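Spindle pole body component (Chaetomium thermophilum, PDB 6L82) probably binds gamma-tubulin and the minus ends of microtubules as GCP5, a non-core member of the GCP family, represented here by an N-terminal fragment. Local coordinates at residues 18-23 against 39-44. Sequence-based numbering, arbitrary orientation.
Sequences DLVSAI and DFVLRS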
loop_
_atom_site.group_PDB
_atom_site.type_symbol
_atom_site.label_atom_id
_atom_site.label_comp_id
_atom_site.label_asym_id
_atom_site.label_seq_id
_atom_site.Cartn_x
_atom_site.Cartn_y
_atom_site.Cartn_z
ATOM N N ASP A 18 -8.796 9.714 0.796
ATOM C CA ASP A 18 -8.634 8.753 1.889
ATOM C C ASP A 18 -7.166 8.522 2.176
ATOM O O ASP A 18 -6.743 8.505 3.338
ATOM C CB ASP A 18 -9.314 7.418 1.568
ATOM C CG ASP A 18 -10.801 7.562 1.231
ATOM O OD1 ASP A 18 -11.400 8.619 1.532
ATOM O OD2 ASP A 18 -11.373 6.581 0.708
ATOM N N LEU A 19 -6.368 8.351 1.119
ATOM C CA LEU A 19 -4.960 8.041 1.307
ATOM C C LEU A 19 -4.280 9.178 2.053
ATOM O O LEU A 19 -3.569 8.958 3.040
ATOM C CB LEU A 19 -4.297 7.790 -0.050
ATOM C CG LEU A 19 -3.043 6.915 -0.055
ATOM C CD1 LEU A 19 -3.366 5.521 0.508
ATOM C CD2 LEU A 19 -2.435 6.802 -1.456
ATOM N N VAL A 20 -4.562 10.413 1.644
ATOM C CA VAL A 20 -3.988 11.562 2.324
ATOM C C VAL A 20 -4.459 11.609 3.772
ATOM O O VAL A 20 -3.651 11.674 4.705
ATOM C CB VAL A 20 -4.350 12.840 1.557
ATOM C CG1 VAL A 20 -4.069 14.075 2.410
ATOM C CG2 VAL A 20 -3.601 12.846 0.219
ATOM N N SER A 21 -5.772 11.542 3.978
ATOM C CA SER A 21 -6.337 11.626 5.323
ATOM C C SER A 21 -5.805 10.519 6.232
ATOM O O SER A 21 -5.484 10.765 7.400
ATOM C CB SER A 21 -7.867 11.570 5.238
ATOM O OG SER A 21 -8.454 11.621 6.524
ATOM N N ALA A 22 -5.681 9.296 5.711
ATOM C CA ALA A 22 -5.211 8.194 6.543
ATOM C C ALA A 22 -3.718 8.286 6.876
ATOM O O ALA A 22 -3.295 7.774 7.916
ATOM C CB ALA A 22 -5.507 6.863 5.857
ATOM N N ILE A 23 -2.897 8.907 6.030
ATOM C CA ILE A 23 -1.437 8.802 6.147
ATOM C C ILE A 23 -0.805 10.100 6.640
ATOM O O ILE A 23 -0.009 10.088 7.580
ATOM C CB ILE A 23 -0.796 8.359 4.813
ATOM C CG1 ILE A 23 -1.136 6.907 4.527
ATOM C CG2 ILE A 23 0.725 8.584 4.853
ATOM C CD1 ILE A 23 -0.762 6.488 3.137
ATOM N N ASP A 39 -3.609 16.397 -5.000
ATOM C CA ASP A 39 -3.177 16.609 -6.371
ATOM C C ASP A 39 -1.912 15.813 -6.670
ATOM O O ASP A 39 -1.784 15.217 -7.748
ATOM C CB ASP A 39 -2.967 18.108 -6.612
ATOM C CG ASP A 39 -2.231 18.390 -7.889
ATOM O OD1 ASP A 39 -2.888 18.369 -8.952
ATOM O OD2 ASP A 39 -0.997 18.610 -7.831
ATOM N N PHE A 40 -0.973 15.771 -5.714
ATOM C CA PHE A 40 0.227 14.956 -5.894
ATOM C C PHE A 40 -0.121 13.492 -6.113
ATOM O O PHE A 40 0.538 12.807 -6.907
ATOM C CB PHE A 40 1.160 15.088 -4.691
ATOM C CG PHE A 40 2.100 13.925 -4.533
ATOM C CD1 PHE A 40 3.155 13.743 -5.409
ATOM C CD2 PHE A 40 1.917 13.005 -3.521
ATOM C CE1 PHE A 40 4.007 12.674 -5.272
ATOM C CE2 PHE A 40 2.773 11.949 -3.385
ATOM C CZ PHE A 40 3.816 11.780 -4.260
ATOM N N VAL A 41 -1.140 12.979 -5.408
ATOM C CA VAL A 41 -1.425 11.546 -5.518
ATOM C C VAL A 41 -2.008 11.226 -6.888
ATOM O O VAL A 41 -1.623 10.243 -7.535
ATOM C CB VAL A 41 -2.368 11.070 -4.402
ATOM C CG1 VAL A 41 -2.762 9.637 -4.672
ATOM C CG2 VAL A 41 -1.713 11.193 -3.055
ATOM N N LEU A 42 -2.939 12.053 -7.355
ATOM C CA LEU A 42 -3.562 11.820 -8.653
ATOM C C LEU A 42 -2.564 11.990 -9.785
ATOM O O LEU A 42 -2.605 11.248 -10.774
ATOM C CB LEU A 42 -4.734 12.771 -8.835
ATOM C CG LEU A 42 -5.883 12.478 -7.874
ATOM C CD1 LEU A 42 -6.764 13.702 -7.774
ATOM C CD2 LEU A 42 -6.641 11.293 -8.381
ATOM N N ARG A 43 -1.659 12.960 -9.654
ATOM C CA ARG A 43 -0.647 13.171 -10.682
ATOM C C ARG A 43 0.335 11.999 -10.749
ATOM O O ARG A 43 0.686 11.542 -11.843
ATOM C CB ARG A 43 0.088 14.485 -10.421
ATOM C CG ARG A 43 0.307 15.322 -11.662
ATOM C CD ARG A 43 1.411 16.347 -11.427
ATOM N NE ARG A 43 0.950 17.454 -10.607
ATOM C CZ ARG A 43 1.602 18.609 -10.492
ATOM N NH1 ARG A 43 2.745 18.799 -11.148
ATOM N NH2 ARG A 43 1.112 19.584 -9.728
ATOM N N SER A 44 0.780 11.485 -9.597
ATOM C CA SER A 44 1.767 10.403 -9.620
ATOM C C SER A 44 1.210 9.125 -10.243
ATOM O O SER A 44 1.946 8.396 -10.912
ATOM C CB SER A 44 2.271 10.103 -8.207
ATOM O OG SER A 44 2.647 11.304 -7.554
#
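Val41 offers its two methyl groups to two successive residues of the facing helix, Leu19 and Val20, and following it outward from the backbone shows how a beta-branched residue can serve two neighbours at once. Its CB, directed toward 18-23, is the fork. One branch, CG1, lies anti to the backbone N (chi1 173°) and ends 4.3 Å from CD2 of Leu19. The other, CG2, sits beside the backbone N and meets CG2 of Val20 at 4.1 Å. The two valine side chains pass alongside each other, pointing opposite ways, and touch through one CG2 methyl apiece. Both separations are at the loose end of van der Waals contact, with the CA atoms of Val20 and Val41 8.3 Å apart. The contact packs the last turns of helix 5-23 against the second half of helix 31-45 in this all-helical N-terminal fragment of GCP5. One turn earlier on helix 5-23, Val41 also touches Ala16, while Leu42 extends the seam over Leu9, Leu12 and Ala16. Two side-chain bonds run within 39-44: NH2 of Arg43 bonds to the syn lone pair of Asp39 OD2 at 3.0 Å, in a salt bridge with the carboxylate oxygen 15° out of the guanidinium plane. A turn on from Phe40, the OG of Ser44 gives a 2.7 Å bond to Phe40 O; Ser44 OG and Ser44 N reach that oxygen from opposite faces of its carbonyl plane.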